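Local coordinates for 3'-5'-exonuclease (Saccharomyces cerevisiae, PDB 3E2V), which acts as a TatD-type, probably magnesium-dependent nuclease with both endonuclease and 3'-to-5' exonuclease activity on DNA, at residues A[139-144]-A[182-187]; A[228-233]-A[240-245]. One frame throughout, in Å; residues are numbered along the deposited sequence.

Overall arrangement
Contact 1 comes first along the chain and is complete before contact 2 begins. It joins helices 132-149 and 174-187, two neighbours in the outer helical layer of the TIM barrel, on either side in sequence of barrel strand 156-165. Contact 2 lies in the excursion between helix 207-219 and barrel strand 250-252, where a loop folds against short strand 241-242. The two centres are 10 Å apart, and helix 174-187 is common ground: Glu183 touches Phe228 and Leu230, Lys186 touches Leu230, and Lys186 O lies 3.4 Å from Tyr242 CE1. The excursion thus covers the outer side of this helix pair, further from the chain's centre than contact 1.

Contact 1: residues A[139-144]-A[182-187]; sequences KELYDL and EEQLKI
Tyr142 and Ile187 bring together two outer helices of the TIM barrel, 132-149 and 174-187, which precede and follow barrel strand 156-165 in the chain. The tyrosine can be followed outward from its root. Its CB lies 4.1 Å from Ile187 CG2. One step into the ring, Tyr142 CD1 makes the closest approach of the pair, 3.7 Å from the same methyl, which meets the ring obliquely. Next, Tyr142 CE1 passes 4.1 Å from the backbone oxygen Ile187 O. At the tip, Tyr142 OH continues beyond the isoleucine and hydrogen-bonds to Asn191 ND2, so the phenol is held at its polar end as well as packed along its side. Ile187 CG2 is brought to the ring by standing anti to its own backbone N, while CG1 takes the position anti to the carbonyl carbon (chi1 -79°). Ile187 also rests on Leu138 and Met145, neighbouring turns of the same partner helix.

The second meeting is apolar on one side and polar on the other. Leu141 and Gln184 cross at about a right angle, with Leu141 CD2 3.8 Å from Gln184 CG and 3.4 Å from Gln184 OE1. That buried oxygen accepts a hydrogen bond from Val89 N, and NE2 of the same amide donates to Phe180 O, one turn back in its helix. The two bonds together fix the amide's rotation. Gln184 lies about 8 Å, side chain to side chain, from Glu161, which has been seen to bind magnesium in this protein, though no ion is bound to it in this model.

On helix 174-187, buried Glu183 is paired with Lys186, which also bridges to Asp223. Lys186 NZ reaches Glu183 OE2 at 2.8 Å, on the syn side and 22° out of the carboxylate plane.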
loop_
_atom_site.group_PDB
_atom_site.type_symbol
_atom_site.label_atom_id
_atom_site.label_comp_id
_atom_site.label_asym_id
_atom_site.label_seq_id
_atom_site.Cartn_x
_atom_site.Cartn_y
_atom_site.Cartn_z
ATOM N N LYS A 139 12.591 -18.364 3.686
ATOM C CA LYS A 139 11.740 -19.555 3.772
ATOM C C LYS A 139 10.486 -19.312 4.624
ATOM O O LYS A 139 9.382 -19.695 4.249
ATOM C CB LYS A 139 12.541 -20.721 4.363
ATOM C CG LYS A 139 11.728 -21.980 4.485
ATOM C CD LYS A 139 12.618 -23.176 4.814
ATOM C CE LYS A 139 11.861 -24.476 4.595
ATOM N NZ LYS A 139 10.699 -24.554 5.514
ATOM N N GLU A 140 10.672 -18.672 5.774
ATOM C CA GLU A 140 9.568 -18.367 6.675
ATOM C C GLU A 140 8.519 -17.507 5.952
ATOM O O GLU A 140 7.318 -17.762 6.049
ATOM C CB GLU A 140 10.090 -17.655 7.918
ATOM C CG GLU A 140 8.991 -17.242 8.888
ATOM C CD GLU A 140 9.495 -16.408 10.049
ATOM O OE1 GLU A 140 10.730 -16.341 10.255
ATOM O OE2 GLU A 140 8.647 -15.825 10.769
ATOM N N LEU A 141 8.992 -16.514 5.202
ATOM C CA LEU A 141 8.100 -15.634 4.458
ATOM C C LEU A 141 7.331 -16.355 3.347
ATOM O O LEU A 141 6.113 -16.203 3.230
ATOM C CB LEU A 141 8.911 -14.461 3.895
ATOM C CG LEU A 141 8.122 -13.423 3.102
ATOM C CD1 LEU A 141 7.048 -12.759 3.961
ATOM C CD2 LEU A 141 9.087 -12.387 2.565
ATOM N N TYR A 142 8.040 -17.160 2.549
ATOM C CA TYR A 142 7.411 -18.001 1.520
ATOM C C TYR A 142 6.358 -18.917 2.123
ATOM O O TYR A 142 5.218 -19.010 1.631
ATOM C CB TYR A 142 8.504 -18.835 0.838
ATOM C CG TYR A 142 8.036 -19.724 -0.297
ATOM C CD1 TYR A 142 7.382 -19.186 -1.407
ATOM C CD2 TYR A 142 8.276 -21.088 -0.276
ATOM C CE1 TYR A 142 6.967 -19.980 -2.467
ATOM C CE2 TYR A 142 7.866 -21.898 -1.336
ATOM C CZ TYR A 142 7.217 -21.332 -2.428
ATOM O OH TYR A 142 6.804 -22.117 -3.486
ATOM N N ASP A 143 6.743 -19.581 3.210
ATOM C CA ASP A 143 5.817 -20.489 3.895
ATOM C C ASP A 143 4.548 -19.774 4.365
ATOM O O ASP A 143 3.442 -20.288 4.192
ATOM C CB ASP A 143 6.506 -21.169 5.073
ATOM C CG ASP A 143 7.485 -22.267 4.640
ATOM O OD1 ASP A 143 7.516 -22.657 3.442
ATOM O OD2 ASP A 143 8.250 -22.716 5.523
ATOM N N LEU A 144 4.705 -18.576 4.925
ATOM C CA LEU A 144 3.562 -17.769 5.345
ATOM C C LEU A 144 2.633 -17.425 4.184
ATOM O O LEU A 144 1.413 -17.580 4.271
ATOM C CB LEU A 144 4.036 -16.484 6.022
ATOM C CG LEU A 144 2.934 -15.572 6.563
ATOM C CD1 LEU A 144 2.137 -16.298 7.637
ATOM C CD2 LEU A 144 3.564 -14.301 7.133
ATOM N N GLU A 182 14.627 -7.812 -4.383
ATOM C CA GLU A 182 14.758 -8.801 -5.437
ATOM C C GLU A 182 14.456 -10.225 -4.971
ATOM O O GLU A 182 13.770 -10.959 -5.677
ATOM C CB GLU A 182 16.140 -8.727 -6.089
ATOM C CG GLU A 182 16.316 -9.768 -7.195
ATOM C CD GLU A 182 17.519 -9.497 -8.067
ATOM O OE1 GLU A 182 17.987 -8.341 -8.127
ATOM O OE2 GLU A 182 17.991 -10.464 -8.699
ATOM N N GLU A 183 14.920 -10.613 -3.782
ATOM C CA GLU A 183 14.624 -11.964 -3.295
ATOM C C GLU A 183 13.118 -12.168 -3.064
ATOM O O GLU A 183 12.577 -13.247 -3.332
ATOM C CB GLU A 183 15.421 -12.316 -2.021
ATOM C CG GLU A 183 16.931 -12.403 -2.260
ATOM C CD GLU A 183 17.308 -13.422 -3.354
ATOM O OE1 GLU A 183 16.870 -14.602 -3.279
ATOM O OE2 GLU A 183 18.048 -13.038 -4.294
ATOM N N GLN A 184 12.440 -11.127 -2.582
ATOM C CA GLN A 184 10.983 -11.210 -2.451
ATOM C C GLN A 184 10.273 -11.272 -3.792
ATOM O O GLN A 184 9.268 -11.967 -3.935
ATOM C CB GLN A 184 10.457 -10.062 -1.579
ATOM C CG GLN A 184 10.841 -10.244 -0.100
ATOM C CD GLN A 184 10.299 -9.122 0.757
ATOM O OE1 GLN A 184 9.201 -9.235 1.302
ATOM N NE2 GLN A 184 11.036 -8.006 0.830
ATOM N N LEU A 185 10.793 -10.558 -4.791
ATOM C CA LEU A 185 10.243 -10.715 -6.126
ATOM C C LEU A 185 10.397 -12.157 -6.601
ATOM O O LEU A 185 9.493 -12.704 -7.215
ATOM C CB LEU A 185 10.879 -9.735 -7.113
ATOM C CG LEU A 185 10.501 -8.268 -6.903
ATOM C CD1 LEU A 185 11.370 -7.416 -7.799
ATOM C CD2 LEU A 185 9.000 -8.020 -7.168
ATOM N N LYS A 186 11.537 -12.766 -6.303
ATOM C CA LYS A 186 11.732 -14.159 -6.708
ATOM C C LYS A 186 10.717 -15.075 -6.026
ATOM O O LYS A 186 10.085 -15.915 -6.662
ATOM C CB LYS A 186 13.146 -14.619 -6.385
ATOM C CG LYS A 186 14.234 -14.020 -7.266
ATOM C CD LYS A 186 15.601 -14.472 -6.758
ATOM C CE LYS A 186 16.736 -13.826 -7.538
ATOM N NZ LYS A 186 18.063 -14.161 -6.895
ATOM N N ILE A 187 10.559 -14.901 -4.726
ATOM C CA ILE A 187 9.589 -15.696 -3.969
ATOM C C ILE A 187 8.195 -15.569 -4.558
ATOM O O ILE A 187 7.471 -16.554 -4.666
ATOM C CB ILE A 187 9.592 -15.305 -2.464
ATOM C CG1 ILE A 187 10.778 -15.965 -1.763
ATOM C CG2 ILE A 187 8.255 -15.654 -1.786
ATOM C CD1 ILE A 187 10.988 -15.411 -0.370
#

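Contact 2: residues A[228-233]-A[240-245]; sequences FQLQKL and GFYKFH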
loop_
_atom_site.group_PDB
_atom_site.type_symbol
_atom_site.label_atom_id
_atom_site.label_comp_id
_atom_site.label_asym_id
_atom_site.label_seq_id
_atom_site.Cartn_x
_atom_site.Cartn_y
_atom_site.Cartn_z
ATOM N N PHE A 228 20.356 -17.416 -2.048
ATOM C CA PHE A 228 19.465 -17.659 -0.909
ATOM C C PHE A 228 18.684 -18.966 -0.990
ATOM O O PHE A 228 17.769 -19.221 -0.199
ATOM C CB PHE A 228 18.596 -16.413 -0.649
ATOM C CG PHE A 228 19.424 -15.200 -0.295
ATOM C CD1 PHE A 228 19.817 -14.973 1.018
ATOM C CD2 PHE A 228 19.878 -14.336 -1.279
ATOM C CE1 PHE A 228 20.626 -13.863 1.337
ATOM C CE2 PHE A 228 20.680 -13.230 -0.976
ATOM C CZ PHE A 228 21.064 -13.002 0.342
ATOM N N GLN A 229 19.082 -19.811 -1.946
ATOM C CA GLN A 229 18.610 -21.200 -2.024
ATOM C C GLN A 229 17.084 -21.325 -2.128
ATOM O O GLN A 229 16.465 -22.205 -1.527
ATOM C CB GLN A 229 19.173 -22.063 -0.866
ATOM C CG GLN A 229 20.702 -22.190 -0.851
ATOM C CD GLN A 229 21.243 -23.110 0.254
ATOM O OE1 GLN A 229 20.531 -23.487 1.190
ATOM N NE2 GLN A 229 22.527 -23.455 0.147
ATOM N N LEU A 230 16.481 -20.455 -2.936
ATOM C CA LEU A 230 15.028 -20.443 -3.087
ATOM C C LEU A 230 14.534 -21.621 -3.908
ATOM O O LEU A 230 13.399 -22.068 -3.754
ATOM C CB LEU A 230 14.572 -19.141 -3.739
ATOM C CG LEU A 230 14.916 -17.832 -3.037
ATOM C CD1 LEU A 230 14.401 -16.651 -3.860
ATOM C CD2 LEU A 230 14.347 -17.784 -1.622
ATOM N N GLN A 231 15.388 -22.120 -4.791
ATOM C CA GLN A 231 15.012 -23.233 -5.657
ATOM C C GLN A 231 14.972 -24.564 -4.889
ATOM O O GLN A 231 14.638 -25.605 -5.462
ATOM C CB GLN A 231 15.926 -23.265 -6.897
ATOM C CG GLN A 231 15.683 -22.044 -7.801
ATOM C CD GLN A 231 16.746 -21.842 -8.861
ATOM O OE1 GLN A 231 17.227 -22.800 -9.481
ATOM N NE2 GLN A 231 17.113 -20.588 -9.089
ATOM N N LYS A 232 15.293 -24.512 -3.593
ATOM C CA LYS A 232 15.153 -25.644 -2.666
ATOM C C LYS A 232 13.792 -25.637 -1.963
ATOM O O LYS A 232 13.413 -26.609 -1.302
ATOM C CB LYS A 232 16.265 -25.614 -1.613
ATOM N N LEU A 233 13.065 -24.533 -2.099
ATOM C CA LEU A 233 11.753 -24.388 -1.482
ATOM C C LEU A 233 10.666 -24.970 -2.384
ATOM O O LEU A 233 9.479 -24.921 -2.049
ATOM C CB LEU A 233 11.465 -22.912 -1.186
ATOM C CG LEU A 233 12.499 -22.098 -0.398
ATOM C CD1 LEU A 233 12.075 -20.643 -0.369
ATOM C CD2 LEU A 233 12.690 -22.634 1.022
ATOM N N GLY A 240 15.560 -21.937 -12.958
ATOM C CA GLY A 240 16.044 -20.680 -12.395
ATOM C C GLY A 240 15.560 -19.440 -13.139
ATOM O O GLY A 240 16.043 -18.332 -12.878
ATOM N N PHE A 241 14.655 -19.646 -14.100
ATOM C CA PHE A 241 14.126 -18.554 -14.922
ATOM C C PHE A 241 12.946 -17.874 -14.228
ATOM O O PHE A 241 11.902 -18.493 -13.978
ATOM C CB PHE A 241 13.710 -19.073 -16.305
ATOM C CG PHE A 241 13.236 -17.999 -17.251
ATOM C CD1 PHE A 241 14.110 -17.061 -17.757
ATOM C CD2 PHE A 241 11.914 -17.968 -17.658
ATOM C CE1 PHE A 241 13.681 -16.076 -18.652
ATOM C CE2 PHE A 241 11.469 -16.986 -18.547
ATOM C CZ PHE A 241 12.358 -16.040 -19.044
ATOM N N TYR A 242 13.147 -16.595 -13.931
ATOM C CA TYR A 242 12.145 -15.739 -13.289
ATOM C C TYR A 242 11.572 -14.753 -14.304
ATOM O O TYR A 242 12.319 -13.967 -14.885
ATOM C CB TYR A 242 12.780 -14.951 -12.152
ATOM C CG TYR A 242 13.125 -15.811 -10.957
ATOM C CD1 TYR A 242 12.158 -16.112 -10.004
ATOM C CD2 TYR A 242 14.404 -16.339 -10.798
ATOM C CE1 TYR A 242 12.446 -16.906 -8.910
ATOM C CE2 TYR A 242 14.708 -17.137 -9.706
ATOM C CZ TYR A 242 13.722 -17.410 -8.764
ATOM O OH TYR A 242 14.007 -18.191 -7.672
ATOM N N LYS A 243 10.252 -14.775 -14.484
ATOM C CA LYS A 243 9.580 -13.783 -15.325
ATOM C C LYS A 243 8.165 -13.566 -14.822
ATOM O O LYS A 243 7.454 -14.534 -14.571
ATOM C CB LYS A 243 9.545 -14.225 -16.815
ATOM C CG LYS A 243 9.006 -13.153 -17.743
ATOM C CD LYS A 243 8.928 -13.631 -19.189
ATOM C CE LYS A 243 8.494 -12.464 -20.076
ATOM N NZ LYS A 243 8.244 -12.902 -21.494
ATOM N N PHE A 244 7.742 -12.310 -14.699
ATOM C CA PHE A 244 6.360 -12.059 -14.314
ATOM C C PHE A 244 5.380 -12.654 -15.326
ATOM O O PHE A 244 5.570 -12.567 -16.547
ATOM C CB PHE A 244 6.063 -10.568 -14.227
ATOM C CG PHE A 244 6.780 -9.828 -13.127
ATOM C CD1 PHE A 244 7.106 -10.418 -11.899
ATOM C CD2 PHE A 244 7.048 -8.483 -13.306
ATOM C CE1 PHE A 244 7.753 -9.666 -10.884
ATOM C CE2 PHE A 244 7.680 -7.730 -12.299
ATOM C CZ PHE A 244 8.020 -8.324 -11.082
ATOM N N HIS A 245 4.305 -13.236 -14.803
ATOM C CA HIS A 245 3.191 -13.634 -15.642
ATOM C C HIS A 245 2.706 -12.446 -16.482
ATOM O O HIS A 245 2.686 -11.320 -15.983
ATOM C CB HIS A 245 2.052 -14.120 -14.747
ATOM C CG HIS A 245 0.955 -14.813 -15.492
ATOM N ND1 HIS A 245 -0.050 -14.130 -16.137
ATOM C CD2 HIS A 245 0.702 -16.130 -15.690
ATOM C CE1 HIS A 245 -0.869 -14.993 -16.715
ATOM N NE2 HIS A 245 -0.437 -16.212 -16.457
HETATM O O HOH W 1 16.640 -18.368 -7.203
#
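A small antiparallel pair of strands, 221-222 and 241-242, projects from the TIM barrel between helix 207-219 and strand 250-252, and the long connection between them folds back here so that Leu230 and Gln231 meet Gly240 and Tyr242. Leu230 and Gln231 begin a short 3-10 turn, whose start is tied by Asp226: its two carboxylate oxygens accept the backbone N-H groups of Leu230 and Gln231.

The Gln231 chain runs extended beyond CG and lays its amide close against the glycine, with NE2 3.5 Å and OE1 3.8 Å from Gly240 CA. Gly240 adopts a backbone conformation with positive phi (80°), which favours glycine. Its backbone is hydrogen-bonded to Asp223, and its N also meets a bound glycerol, probably from the crystallisation liquor.

Tyr242 sends its ring toward the turn end-first, crossing Leu230 at about a right angle. Its hydroxyl sits beside that leucine, 4.1 Å from both Leu230 CB and Leu230 CD1. The ring and the Gln231 amide are inclined by 61°, and Tyr242 OH and Gln231 NE2 stand 4.2 Å apart, a separation spanned by water. Gln231 NE2 also donates to Asp223 O, so the buried phenol and the amide are both tied into one polar network. In the bridge itself, water 1 accepts from Gln231 NE2 at 3.0 Å and is hydrogen-bonded to Tyr242 OH at 2.7 Å.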